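Local coordinates for endo-polygalacturonase (Pectobacterium carotovorum subsp. carotovorum, PDB 1BHE), which hydrolyses the alpha-1,4-galacturonosyl linkages of polygalacturonic acid at internal sites, helping the bacterium macerate and soft-rot plant tissue, at residues A[82-85]-A[86-90]. Sequence-based numbering, arbitrary orientation.
Sequences FENA and PSSCG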
ATOM      1  N   PHE A  82     -14.773  -6.130 -13.946  1.00 13.61           N
ATOM      2  CA  PHE A  82     -14.443  -5.125 -12.953  1.00 13.61           C
ATOM      3  C   PHE A  82     -14.866  -3.715 -13.342  1.00 14.46           C
ATOM      4  O   PHE A  82     -14.579  -2.760 -12.609  1.00 14.42           O
ATOM      5  CB  PHE A  82     -12.914  -5.142 -12.701  1.00 12.62           C
ATOM      6  CG  PHE A  82     -12.470  -6.378 -11.964  1.00 11.74           C
ATOM      7  CD1 PHE A  82     -12.162  -7.543 -12.640  1.00 11.34           C
ATOM      8  CD2 PHE A  82     -12.378  -6.373 -10.579  1.00 11.15           C
ATOM      9  CE1 PHE A  82     -11.779  -8.685 -11.955  1.00 11.36           C
ATOM     10  CE2 PHE A  82     -11.990  -7.501  -9.890  1.00 10.56           C
ATOM     11  CZ  PHE A  82     -11.689  -8.665 -10.574  1.00 11.01           C
ATOM     12  N   GLU A  83     -15.515  -3.533 -14.493  1.00 14.83           N
ATOM     13  CA  GLU A  83     -15.873  -2.178 -14.918  1.00 15.84           C
ATOM     14  C   GLU A  83     -16.970  -1.570 -14.050  1.00 16.47           C
ATOM     15  O   GLU A  83     -17.819  -2.282 -13.513  1.00 15.72           O
ATOM     16  CB  GLU A  83     -16.317  -2.154 -16.386  1.00 15.65           C
ATOM     17  CG  GLU A  83     -17.740  -2.630 -16.623  1.00 16.54           C
ATOM     18  CD  GLU A  83     -18.145  -2.665 -18.082  1.00 16.77           C
ATOM     19  OE1 GLU A  83     -17.257  -2.585 -18.956  1.00 17.53           O
ATOM     20  OE2 GLU A  83     -19.353  -2.786 -18.365  1.00 16.44           O
ATOM     21  N   ASN A  84     -16.964  -0.238 -13.957  1.00 16.93           N
ATOM     22  CA  ASN A  84     -18.021   0.456 -13.222  1.00 17.96           C
ATOM     23  C   ASN A  84     -18.821   1.296 -14.221  1.00 18.63           C
ATOM     24  O   ASN A  84     -19.749   2.017 -13.869  1.00 18.53           O
ATOM     25  CB  ASN A  84     -17.520   1.277 -12.048  1.00 18.03           C
ATOM     26  CG  ASN A  84     -16.341   2.178 -12.322  1.00 18.53           C
ATOM     27  OD1 ASN A  84     -16.231   2.806 -13.379  1.00 18.60           O
ATOM     28  ND2 ASN A  84     -15.424   2.269 -11.363  1.00 18.26           N
ATOM     29  N   ALA A  85     -18.472   1.156 -15.496  1.00 19.45           N
ATOM     30  CA  ALA A  85     -19.176   1.820 -16.590  1.00 20.30           C
ATOM     31  C   ALA A  85     -18.800   1.134 -17.898  1.00 20.94           C
ATOM     32  O   ALA A  85     -17.776   0.457 -17.973  1.00 21.11           O
ATOM     33  CB  ALA A  85     -18.872   3.305 -16.622  1.00 20.72           C
ATOM     34  N   PRO A  86     -19.670   1.215 -18.899  1.00 21.61           N
ATOM     35  CA  PRO A  86     -19.447   0.585 -20.185  1.00 21.28           C
ATOM     36  C   PRO A  86     -18.056   0.832 -20.740  1.00 20.76           C
ATOM     37  O   PRO A  86     -17.671   1.961 -21.049  1.00 20.34           O
ATOM     38  CB  PRO A  86     -20.519   1.190 -21.088  1.00 21.78           C
ATOM     39  CG  PRO A  86     -21.587   1.664 -20.171  1.00 22.08           C
ATOM     40  CD  PRO A  86     -20.930   1.997 -18.864  1.00 21.71           C
ATOM     41  N   SER A  87     -17.249  -0.223 -20.839  1.00 20.03           N
ATOM     42  CA  SER A  87     -15.897  -0.155 -21.370  1.00 19.55           C
ATOM     43  C   SER A  87     -14.939   0.730 -20.587  1.00 18.57           C
ATOM     44  O   SER A  87     -13.945   1.211 -21.146  1.00 18.29           O
ATOM     45  CB  SER A  87     -15.936   0.352 -22.824  1.00 20.47           C
ATOM     46  OG  SER A  87     -16.617  -0.545 -23.675  1.00 20.90           O
ATOM     47  N   SER A  88     -15.171   0.934 -19.294  1.00 17.94           N
ATOM     48  CA  SER A  88     -14.333   1.799 -18.481  1.00 16.82           C
ATOM     49  C   SER A  88     -13.083   1.137 -17.925  1.00 16.21           C
ATOM     50  O   SER A  88     -12.190   1.857 -17.472  1.00 15.74           O
ATOM     51  CB  SER A  88     -15.158   2.356 -17.310  1.00 16.92           C
ATOM     52  OG  SER A  88     -15.659   1.306 -16.498  1.00 16.94           O
ATOM     53  N   CYS A  89     -13.013  -0.184 -17.945  1.00 15.61           N
ATOM     54  CA  CYS A  89     -11.910  -0.922 -17.335  1.00 14.90           C
ATOM     55  C   CYS A  89     -10.999  -1.605 -18.336  1.00 15.01           C
ATOM     56  O   CYS A  89     -11.407  -1.993 -19.431  1.00 14.53           O
ATOM     57  CB  CYS A  89     -12.531  -1.954 -16.378  1.00 14.22           C
ATOM     58  SG  CYS A  89     -11.420  -2.790 -15.232  1.00 12.57           S
ATOM     59  N   GLY A  90      -9.716  -1.718 -17.998  1.00 14.73           N
ATOM     60  CA  GLY A  90      -8.733  -2.372 -18.847  1.00 15.27           C
ATOM     61  C   GLY A  90      -8.348  -1.559 -20.070  1.00 16.22           C
ATOM     62  O   GLY A  90      -8.000  -2.104 -21.118  1.00 15.86           O
TER
HETATM   63  O   HOH W   1     -14.589  -2.374 -19.122  1.00 16.43           O
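Ala85 and Ser88 are the ends of a type II beta turn, in which Ser88 N donates to Ala85 O (3.0 Å) and the chain reverses about Pro86 and Ser87, bringing the CA atoms of Glu83 and Cys89 to 4.8 Å. Ser87 takes the positive phi of the third turn position. The carboxylate of Glu83 reaches along one flank of this turn. With CG set between the backbone N and the carbonyl carbon (chi1 79°) and the chain extended beyond it, OE1 arrives at the turn amide and accepts from Ser87 N at 3.0 Å; the N-H comes from well above the carboxylate plane, and the bond is bent, at 140°. OE1 also accepts from a water at 2.7 Å, which in turn takes the N-H of Cys89 (N to water 2.9 Å). One carboxylate oxygen thus ties the turn amide directly and, through the water, the amide of Cys89 to Glu83. The buried hydroxyl of Ser88 points back into the bend, its OG 2.7 Å from Ala85 O; OG is hydrogen-bonded to Gly98 O, and the two oxygens compete for its one proton, while Asn84 ND2 bonds Lys97 O. Farther along the chain, Cys89 lays its CB against CA and CB of Glu83, and SG, anti to the backbone N (chi1 -168°), touches Phe82 CB at 3.8 Å before continuing into the disulfide with Cys99. Phe82 turns its ring away, onto Val76 and Pro151. Proline followed by a residue of positive phi is the classic type II beta turn, here in the loop between strands 72-75 and 92-93, which the Cys89-Cys99 disulfide ties to the following chain and which projects from the right-handed parallel beta-helix of family 28 glycosyl hydrolases.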